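Side-chain contacts in putative sugar binding protein (Salmonella enterica subsp. enterica serovar Typhimurium, PDB 3KNZ), which probably binds a carbohydrate derivative through its sugar isomerase (SIS) domains: residues Leu218-Ser223 and Ala274-Asp279; Glu259-Gly264 and Asp287-Ile292; Pro280-Arg285 and Gly304-Asn309. All blocks are in the same frame, centred on the assembly; numbering follows the deposited sequence. Where two conformers were deposited one is given.

Contact 1. Residues Leu218-Ser223 and Ala274-Asp279; sequences LALRDS and ALIMLD
Leu220, in the last turn of the short helix 217-221, and Ser223, just beyond it, lie against Ala274 and Ile276 on strand 273-278, the middle strand of the second five-stranded parallel sheet in this SIS-type α/β fold. The contact joins a helix on one face of the sheet to the start of that strand. Ala274 and Ile276, two residues apart on an extended strand, turn their side chains to the same face, where Leu220 meets both. With Leu220 CG placed anti to the carbonyl carbon (chi1 -71°), methyl CD2 extends from the helix to lie 4.2 Å from Ala274 CB and 4.4 Å from Ile276 CD1. Leucine suits this place because it reaches far enough from the helix to bring one methyl to both neighbours and has no polar side-chain atom to satisfy in a buried setting, while Tyr301 of the adjoining strand touches the same side chain. Ala274 is small enough to let the chain leaving the helix come near. The serine hydroxyl looks back to Leu220 O in one of two deposited conformers, so that bond is doubtful as a fixed feature. Across the contact, Ser223 CB packs 3.8 Å from Ala274 CB.

Contact 2. Residues Glu259-Gly264 and Asp287-Ile292; sequences EEFIHG and DRLAQI
Leu289 overlaps both Phe261 and Ile262, packing its two methyl groups between helix 284-296 and the short helix 258-263. Its CG stands anti to the backbone N (chi1 -177°), which carries the branch straight out from the helix toward the facing one. Methyl CD2 meets the phenyl ring at its rim, near the ring plane, 3.7 Å from Phe261 CE2, so the leucine abuts the edge instead of lying over a face. The two side chains run at about a right angle to each other. Phenylalanine suits the spot because its flat, apolar ring presents an edge to the leucine methyl and needs no polar partner.

Ile262 approaches differently, tip to tip with the leucine. Its backbone-to-CB bond does not aim at the neighbour, yet chi1 of -67° puts CG1 beside the backbone N, and chi2 of -57° turns CD1 toward the leucine, 3.7 Å from Leu289 CG. The same Ile262 CD1 is modelled only 3.2 Å from Leu289 CD1, shorter than two methyls normally allow, so that exact spacing is doubtful. The three side chains meet only through carbon. Glu260, on the same helix as Phe261 and Ile262, bonds through OE1 to Ser58 OG of the second subunit. Beneath the pair lies the sheet: Phe261 rests on Leu275 of strand 273-278 and meets the ring of Tyr256, which lies in strand 253-257, while Ala290 of helix 284-296 packs on Met277.

Contact 3. Residues Pro280-Arg285 and Gly304-Asn309; sequences PQPDAR and GPQVEN
Pro280, Pro305 and Gln306 carry most of this surface contact, with Pro282 as a further partner. The chains come close where they leave their strands, Pro280 CA lying 5.1 Å from Gly304 CA. The ring of Pro280 turns from the other segment toward Pro231 and Tyr329, and what it offers instead is its carbonyl. Pro305 sets its ring beside that oxygen, with CG and CD each 3.4 Å from Pro280 O. These are van der Waals approaches of ring carbons to an oxygen whose hydrogen bond comes from Asn320 ND2. Tyr329 of helix 326-339 touches both Pro280 and Pro305. Prolines suit such exits from a sheet: their rings restrict the backbone, and having no N-H they leave no donor to be satisfied there.

Gln306 reaches the other chain by a different route. Its CG sits anti to the carbonyl carbon (chi1 -76°); the extended chain brings the amide group to Pro282, and the turn about the last bond (chi3 -72°) fixes where OE1 lies. Gln306 OE1 comes 3.4 Å from Pro282 CG, and the two side chains are set at a slant. A long polar residue suits this exposed surface, its aliphatic stem reaching across and its amide oxygen meeting the proline ring. Farther on, Asp283 is the N-cap of helix 284-296. The loops after two neighbouring parallel strands, 273-278 and 300-304, joined by a β-α-β crossover through helix 284-296, thus meet at the strands' C-terminal ends, as loops do in parallel α/β folds such as the SIS domain.

Overall arrangement
Contacts 1 and 2 are buried and apolar, whereas contact 3 lies at the surface and joins proline rings to a carbonyl and an amide oxygen. All three are built round the β-α-β unit of strand 273-278, helix 284-296 and strand 300-304. Contact 1 packs one face of that first strand; contact 2 belongs to the other face, linked by Leu275 on Phe261 and Met277 on Ala290. Contact 3 starts where the strand ends, Asp279 O lying 3.5 Å from Pro305 CD. Contacts 2 and 3 share helix 284-296, and a salt bridge, Glu259 OE2 to Arg285 NE at 2.8 Å, ties them together beside the second subunit.

Contact 1. Residues Leu218-Ser223 and Ala274-Asp279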
loop_
_atom_site.group_PDB
_atom_site.type_symbol
_atom_site.label_atom_id
_atom_site.label_comp_id
_atom_site.label_asym_id
_atom_site.label_seq_id
_atom_site.Cartn_x
_atom_site.Cartn_y
_atom_site.Cartn_z
ATOM N N LEU A 218 -0.846 -31.217 -6.107
ATOM C CA LEU A 218 -2.276 -31.496 -5.916
ATOM C C LEU A 218 -2.927 -30.752 -4.737
ATOM O O LEU A 218 -4.002 -30.164 -4.888
ATOM C CB LEU A 218 -2.498 -33.013 -5.779
ATOM C CG LEU A 218 -2.180 -33.834 -7.037
ATOM C CD1 LEU A 218 -2.134 -35.333 -6.744
ATOM C CD2 LEU A 218 -3.180 -33.519 -8.157
ATOM N N ALA A 219 -2.281 -30.775 -3.572
ATOM C CA ALA A 219 -2.830 -30.118 -2.390
ATOM C C ALA A 219 -3.147 -28.644 -2.659
ATOM O O ALA A 219 -4.241 -28.163 -2.336
ATOM C CB ALA A 219 -1.865 -30.257 -1.217
ATOM N N LEU A 220 -2.195 -27.931 -3.260
ATOM C CA LEU A 220 -2.377 -26.505 -3.546
ATOM C C LEU A 220 -3.419 -26.250 -4.636
ATOM O O LEU A 220 -4.082 -25.213 -4.630
ATOM C CB LEU A 220 -1.038 -25.835 -3.879
ATOM C CG LEU A 220 -0.079 -25.675 -2.689
ATOM C CD1 LEU A 220 1.310 -25.286 -3.159
ATOM C CD2 LEU A 220 -0.602 -24.665 -1.684
ATOM N N ARG A 221 -3.569 -27.191 -5.564
ATOM C CA ARG A 221 -4.597 -27.074 -6.598
ATOM C C ARG A 221 -5.989 -27.130 -5.950
ATOM O O ARG A 221 -6.882 -26.364 -6.312
ATOM C CB ARG A 221 -4.487 -28.208 -7.625
ATOM C CG ARG A 221 -3.182 -28.264 -8.411
ATOM C CD ARG A 221 -3.199 -29.420 -9.412
ATOM N N ASP A 222 -6.155 -28.033 -4.980
ATOM C CA ASP A 222 -7.444 -28.244 -4.301
ATOM C C ASP A 222 -7.824 -27.200 -3.222
ATOM O O ASP A 222 -8.806 -27.390 -2.503
ATOM C CB ASP A 222 -7.475 -29.656 -3.689
ATOM N N SER A 223 -7.065 -26.110 -3.108
ATOM C CA SER A 223 -7.357 -25.072 -2.118
ATOM C C SER A 223 -8.115 -23.908 -2.765
ATOM O O SER A 223 -7.756 -23.452 -3.858
ATOM C CB SER A 223 -6.066 -24.567 -1.473
ATOM O OG SER A 223 -5.199 -24.011 -2.444
ATOM N N ALA A 274 -5.233 -21.950 2.174
ATOM C CA ALA A 274 -3.917 -22.575 2.255
ATOM C C ALA A 274 -2.941 -21.475 2.617
ATOM O O ALA A 274 -3.030 -20.357 2.102
ATOM C CB ALA A 274 -3.522 -23.218 0.937
ATOM N N LEU A 275 -2.029 -21.778 3.527
ATOM C CA LEU A 275 -1.043 -20.805 3.946
ATOM C C LEU A 275 0.341 -21.244 3.492
ATOM O O LEU A 275 0.710 -22.411 3.640
ATOM C CB LEU A 275 -1.049 -20.658 5.471
ATOM C CG LEU A 275 -0.119 -19.585 6.052
ATOM C CD1 LEU A 275 -0.534 -18.203 5.563
ATOM C CD2 LEU A 275 -0.123 -19.631 7.572
ATOM N N ILE A 276 1.075 -20.314 2.895
ATOM C CA ILE A 276 2.461 -20.529 2.557
ATOM C C ILE A 276 3.142 -19.476 3.396
ATOM O O ILE A 276 2.806 -18.293 3.324
ATOM C CB ILE A 276 2.774 -20.349 1.069
ATOM C CG1 ILE A 276 2.035 -21.414 0.241
ATOM C CG2 ILE A 276 4.276 -20.471 0.845
ATOM C CD1 ILE A 276 2.230 -21.306 -1.259
HETATM N N MSE A 277 4.075 -19.910 4.225
HETATM C CA MSE A 277 4.730 -19.021 5.156
HETATM C C MSE A 277 6.220 -19.079 4.917
HETATM O O MSE A 277 6.774 -20.152 4.667
HETATM C CB MSE A 277 4.409 -19.491 6.573
HETATM C CG MSE A 277 4.561 -18.450 7.660
HETATM SE SE MSE A 277 4.180 -19.227 9.409
HETATM C CE MSE A 277 2.703 -20.389 8.921
ATOM N N LEU A 278 6.859 -17.915 4.969
ATOM C CA LEU A 278 8.304 -17.810 4.807
ATOM C C LEU A 278 8.934 -17.693 6.188
ATOM O O LEU A 278 8.613 -16.768 6.949
ATOM C CB LEU A 278 8.673 -16.585 3.963
ATOM C CG LEU A 278 8.067 -16.539 2.558
ATOM C CD1 LEU A 278 8.532 -15.291 1.790
ATOM C CD2 LEU A 278 8.415 -17.807 1.783
ATOM N N ASP A 279 9.806 -18.644 6.513
ATOM C CA ASP A 279 10.498 -18.658 7.794
ATOM C C ASP A 279 12.006 -18.576 7.584
ATOM O O ASP A 279 12.700 -19.585 7.659
ATOM C CB ASP A 279 10.173 -19.926 8.596
ATOM C CG ASP A 279 8.743 -19.959 9.097
ATOM O OD1 ASP A 279 7.848 -20.395 8.340
ATOM O OD2 ASP A 279 8.527 -19.604 10.275
#

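Contact 2. Residues Glu259-Gly264 and Asp287-Ile292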
loop_
_atom_site.group_PDB
_atom_site.type_symbol
_atom_site.label_atom_id
_atom_site.label_comp_id
_atom_site.label_asym_id
_atom_site.label_seq_id
_atom_site.Cartn_x
_atom_site.Cartn_y
_atom_site.Cartn_z
ATOM N N GLU A 259 2.549 -9.844 11.050
ATOM C CA GLU A 259 1.717 -9.256 12.111
ATOM C C GLU A 259 0.429 -8.641 11.581
ATOM O O GLU A 259 -0.601 -8.686 12.247
ATOM C CB GLU A 259 2.509 -8.228 12.913
ATOM C CG GLU A 259 3.734 -8.810 13.623
ATOM C CD GLU A 259 3.384 -9.816 14.705
ATOM O OE1 GLU A 259 2.207 -9.864 15.133
ATOM O OE2 GLU A 259 4.298 -10.559 15.134
ATOM N N GLU A 260 0.482 -8.059 10.392
ATOM C CA GLU A 260 -0.727 -7.530 9.785
ATOM C C GLU A 260 -1.688 -8.700 9.598
ATOM O O GLU A 260 -2.892 -8.575 9.830
ATOM C CB GLU A 260 -0.421 -6.871 8.439
ATOM C CG GLU A 260 0.414 -5.629 8.567
ATOM C CD GLU A 260 -0.253 -4.597 9.430
ATOM O OE1 GLU A 260 -1.400 -4.226 9.115
ATOM O OE2 GLU A 260 0.369 -4.152 10.417
ATOM N N PHE A 261 -1.127 -9.840 9.193
ATOM C CA PHE A 261 -1.877 -11.062 8.978
ATOM C C PHE A 261 -2.543 -11.537 10.269
ATOM O O PHE A 261 -3.739 -11.812 10.282
ATOM C CB PHE A 261 -0.966 -12.147 8.411
ATOM C CG PHE A 261 -1.671 -13.426 8.120
ATOM C CD1 PHE A 261 -2.465 -13.551 6.998
ATOM C CD2 PHE A 261 -1.545 -14.506 8.967
ATOM C CE1 PHE A 261 -3.120 -14.728 6.725
ATOM C CE2 PHE A 261 -2.196 -15.678 8.698
ATOM C CZ PHE A 261 -2.987 -15.788 7.572
ATOM N N ILE A 262 -1.778 -11.632 11.352
ATOM C CA ILE A 262 -2.350 -12.030 12.630
ATOM C C ILE A 262 -3.461 -11.056 13.044
ATOM O O ILE A 262 -4.560 -11.465 13.434
ATOM C CB ILE A 262 -1.291 -12.041 13.749
ATOM C CG1 ILE A 262 -0.253 -13.145 13.508
ATOM C CG2 ILE A 262 -1.956 -12.231 15.104
ATOM C CD1 ILE A 262 -0.836 -14.534 13.387
ATOM N N HIS A 263 -3.165 -9.765 12.933
ATOM C CA HIS A 263 -4.091 -8.724 13.341
ATOM C C HIS A 263 -5.422 -8.728 12.560
ATOM O O HIS A 263 -6.463 -8.375 13.119
ATOM C CB HIS A 263 -3.397 -7.365 13.257
ATOM C CG HIS A 263 -4.210 -6.234 13.804
ATOM N ND1 HIS A 263 -4.718 -5.229 13.009
ATOM C CD2 HIS A 263 -4.625 -5.963 15.063
ATOM C CE1 HIS A 263 -5.395 -4.377 13.757
ATOM N NE2 HIS A 263 -5.357 -4.803 15.007
ATOM N N GLY A 264 -5.393 -9.137 11.290
ATOM C CA GLY A 264 -6.615 -9.209 10.476
ATOM C C GLY A 264 -6.921 -10.621 9.985
ATOM O O GLY A 264 -7.494 -10.793 8.907
ATOM N N ASP A 287 5.926 -19.891 14.626
ATOM C CA ASP A 287 5.705 -21.290 14.986
ATOM C C ASP A 287 4.365 -21.451 15.668
ATOM O O ASP A 287 3.638 -22.398 15.404
ATOM C CB ASP A 287 6.797 -21.802 15.926
ATOM C CG ASP A 287 8.091 -22.103 15.213
ATOM O OD1 ASP A 287 8.100 -22.161 13.960
ATOM O OD2 ASP A 287 9.099 -22.301 15.918
ATOM N N ARG A 288 4.052 -20.523 16.561
ATOM C CA ARG A 288 2.796 -20.551 17.275
ATOM C C ARG A 288 1.641 -20.470 16.276
ATOM O O ARG A 288 0.687 -21.235 16.358
ATOM C CB ARG A 288 2.729 -19.374 18.244
ATOM C CG ARG A 288 1.552 -19.401 19.206
ATOM C CD ARG A 288 1.851 -20.244 20.432
ATOM N NE ARG A 288 0.698 -20.296 21.333
ATOM C CZ ARG A 288 -0.089 -21.357 21.509
ATOM N NH1 ARG A 288 0.157 -22.505 20.881
ATOM N NH2 ARG A 288 -1.117 -21.278 22.347
ATOM N N LEU A 289 1.723 -19.547 15.327
ATOM C CA LEU A 289 0.655 -19.414 14.352
ATOM C C LEU A 289 0.486 -20.694 13.551
ATOM O O LEU A 289 -0.642 -21.127 13.305
ATOM C CB LEU A 289 0.892 -18.244 13.385
ATOM C CG LEU A 289 -0.273 -18.036 12.392
ATOM C CD1 LEU A 289 -1.571 -17.689 13.126
ATOM C CD2 LEU A 289 0.025 -16.968 11.372
ATOM N N ALA A 290 1.604 -21.283 13.131
ATOM C CA ALA A 290 1.579 -22.506 12.336
ATOM C C ALA A 290 0.975 -23.645 13.144
ATOM O O ALA A 290 0.206 -24.436 12.613
ATOM C CB ALA A 290 2.982 -22.867 11.840
ATOM N N GLN A 291 1.316 -23.732 14.425
ATOM C CA GLN A 291 0.750 -24.775 15.269
ATOM C C GLN A 291 -0.758 -24.553 15.391
ATOM O O GLN A 291 -1.539 -25.471 15.161
ATOM C CB GLN A 291 1.407 -24.803 16.655
ATOM C CG GLN A 291 2.852 -25.284 16.667
ATOM N N ILE A 292 -1.160 -23.329 15.729
ATOM C CA ILE A 292 -2.581 -22.998 15.885
ATOM C C ILE A 292 -3.383 -23.274 14.611
ATOM O O ILE A 292 -4.417 -23.936 14.664
ATOM C CB ILE A 292 -2.794 -21.526 16.314
ATOM C CG1 ILE A 292 -2.293 -21.299 17.741
ATOM C CG2 ILE A 292 -4.266 -21.153 16.243
ATOM C CD1 ILE A 292 -2.395 -19.851 18.187
#

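Contact 3. Residues Pro280-Arg285 and Gly304-Asn309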
loop_
_atom_site.group_PDB
_atom_site.type_symbol
_atom_site.label_atom_id
_atom_site.label_comp_id
_atom_site.label_asym_id
_atom_site.label_seq_id
_atom_site.Cartn_x
_atom_site.Cartn_y
_atom_site.Cartn_z
ATOM N N PRO A 280 12.524 -17.366 7.330
ATOM C CA PRO A 280 13.970 -17.247 7.136
ATOM C C PRO A 280 14.780 -17.677 8.364
ATOM O O PRO A 280 15.889 -18.185 8.228
ATOM C CB PRO A 280 14.177 -15.754 6.833
ATOM C CG PRO A 280 12.897 -15.066 7.200
ATOM C CD PRO A 280 11.812 -16.086 7.156
ATOM N N GLN A 281 14.221 -17.497 9.550
ATOM C CA GLN A 281 14.916 -17.866 10.774
ATOM C C GLN A 281 13.922 -18.261 11.858
ATOM O O GLN A 281 12.732 -17.974 11.748
ATOM C CB GLN A 281 15.779 -16.700 11.228
ATOM C CG GLN A 281 15.013 -15.398 11.343
ATOM C CD GLN A 281 15.925 -14.224 11.595
ATOM O OE1 GLN A 281 17.149 -14.350 11.516
ATOM N NE2 GLN A 281 15.338 -13.069 11.900
ATOM N N PRO A 282 14.401 -18.942 12.908
ATOM C CA PRO A 282 13.483 -19.355 13.959
ATOM C C PRO A 282 12.727 -18.176 14.531
ATOM O O PRO A 282 13.337 -17.164 14.873
ATOM C CB PRO A 282 14.406 -19.944 15.024
ATOM C CG PRO A 282 15.612 -20.353 14.290
ATOM C CD PRO A 282 15.779 -19.377 13.177
ATOM N N ASP A 283 11.405 -18.309 14.616
ATOM C CA ASP A 283 10.564 -17.270 15.187
ATOM C C ASP A 283 9.438 -17.914 16.001
ATOM O O ASP A 283 8.630 -18.687 15.484
ATOM C CB ASP A 283 10.020 -16.367 14.088
ATOM C CG ASP A 283 9.295 -15.165 14.637
ATOM O OD1 ASP A 283 8.371 -15.339 15.451
ATOM O OD2 ASP A 283 9.643 -14.041 14.243
ATOM N N ALA A 284 9.405 -17.592 17.290
ATOM C CA ALA A 284 8.424 -18.158 18.196
ATOM C C ALA A 284 7.002 -17.873 17.731
ATOM O O ALA A 284 6.175 -18.778 17.666
ATOM C CB ALA A 284 8.645 -17.618 19.599
ATOM N N ARG A 285 6.718 -16.617 17.407
ATOM C CA ARG A 285 5.370 -16.240 16.978
ATOM C C ARG A 285 4.913 -16.937 15.688
ATOM O O ARG A 285 3.747 -17.322 15.571
ATOM C CB ARG A 285 5.245 -14.718 16.851
ATOM C CG ARG A 285 5.289 -14.002 18.193
ATOM C CD ARG A 285 5.179 -12.487 18.073
ATOM N NE ARG A 285 3.922 -12.018 17.472
ATOM C CZ ARG A 285 2.755 -11.903 18.115
ATOM N NH1 ARG A 285 2.638 -12.271 19.386
ATOM N NH2 ARG A 285 1.686 -11.445 17.471
ATOM N N GLY A 304 11.868 -22.436 4.679
ATOM C CA GLY A 304 13.000 -21.907 5.434
ATOM C C GLY A 304 14.080 -22.943 5.643
ATOM O O GLY A 304 13.901 -24.101 5.280
ATOM N N PRO A 305 15.213 -22.531 6.223
ATOM C CA PRO A 305 16.320 -23.445 6.495
ATOM C C PRO A 305 16.078 -24.377 7.674
ATOM O O PRO A 305 16.581 -25.494 7.673
ATOM C CB PRO A 305 17.493 -22.507 6.799
ATOM C CG PRO A 305 16.870 -21.250 7.240
ATOM C CD PRO A 305 15.565 -21.133 6.511
ATOM N N GLN A 306 15.314 -23.942 8.671
ATOM C CA GLN A 306 15.068 -24.789 9.843
ATOM C C GLN A 306 13.617 -25.252 10.024
ATOM O O GLN A 306 13.233 -25.697 11.097
ATOM C CB GLN A 306 15.617 -24.115 11.104
ATOM C CG GLN A 306 17.140 -24.224 11.181
ATOM C CD GLN A 306 17.732 -23.588 12.423
ATOM O OE1 GLN A 306 17.768 -22.362 12.557
ATOM N NE2 GLN A 306 18.243 -24.423 13.322
ATOM N N VAL A 307 12.819 -25.174 8.969
ATOM C CA VAL A 307 11.441 -25.623 9.055
ATOM C C VAL A 307 11.445 -27.141 9.167
ATOM O O VAL A 307 12.315 -27.811 8.598
ATOM C CB VAL A 307 10.603 -25.169 7.840
ATOM C CG1 VAL A 307 10.604 -23.647 7.744
ATOM C CG2 VAL A 307 11.115 -25.792 6.549
ATOM N N GLU A 308 10.486 -27.683 9.915
ATOM C CA GLU A 308 10.402 -29.128 10.092
ATOM C C GLU A 308 10.316 -29.801 8.732
ATOM O O GLU A 308 9.624 -29.325 7.829
ATOM C CB GLU A 308 9.202 -29.530 10.944
ATOM C CG GLU A 308 9.246 -31.002 11.321
ATOM C CD GLU A 308 8.018 -31.467 12.065
ATOM O OE1 GLU A 308 7.049 -30.684 12.167
ATOM O OE2 GLU A 308 8.021 -32.627 12.534
ATOM N N ASN A 309 10.994 -30.933 8.599
ATOM C CA ASN A 309 11.076 -31.603 7.317
ATOM C C ASN A 309 9.975 -32.639 7.042
ATOM O O ASN A 309 10.264 -33.816 6.833
ATOM C CB ASN A 309 12.462 -32.235 7.177
ATOM C CG ASN A 309 12.859 -32.459 5.733
ATOM O OD1 ASN A 309 12.040 -32.346 4.823
ATOM N ND2 ASN A 309 14.134 -32.763 5.518
#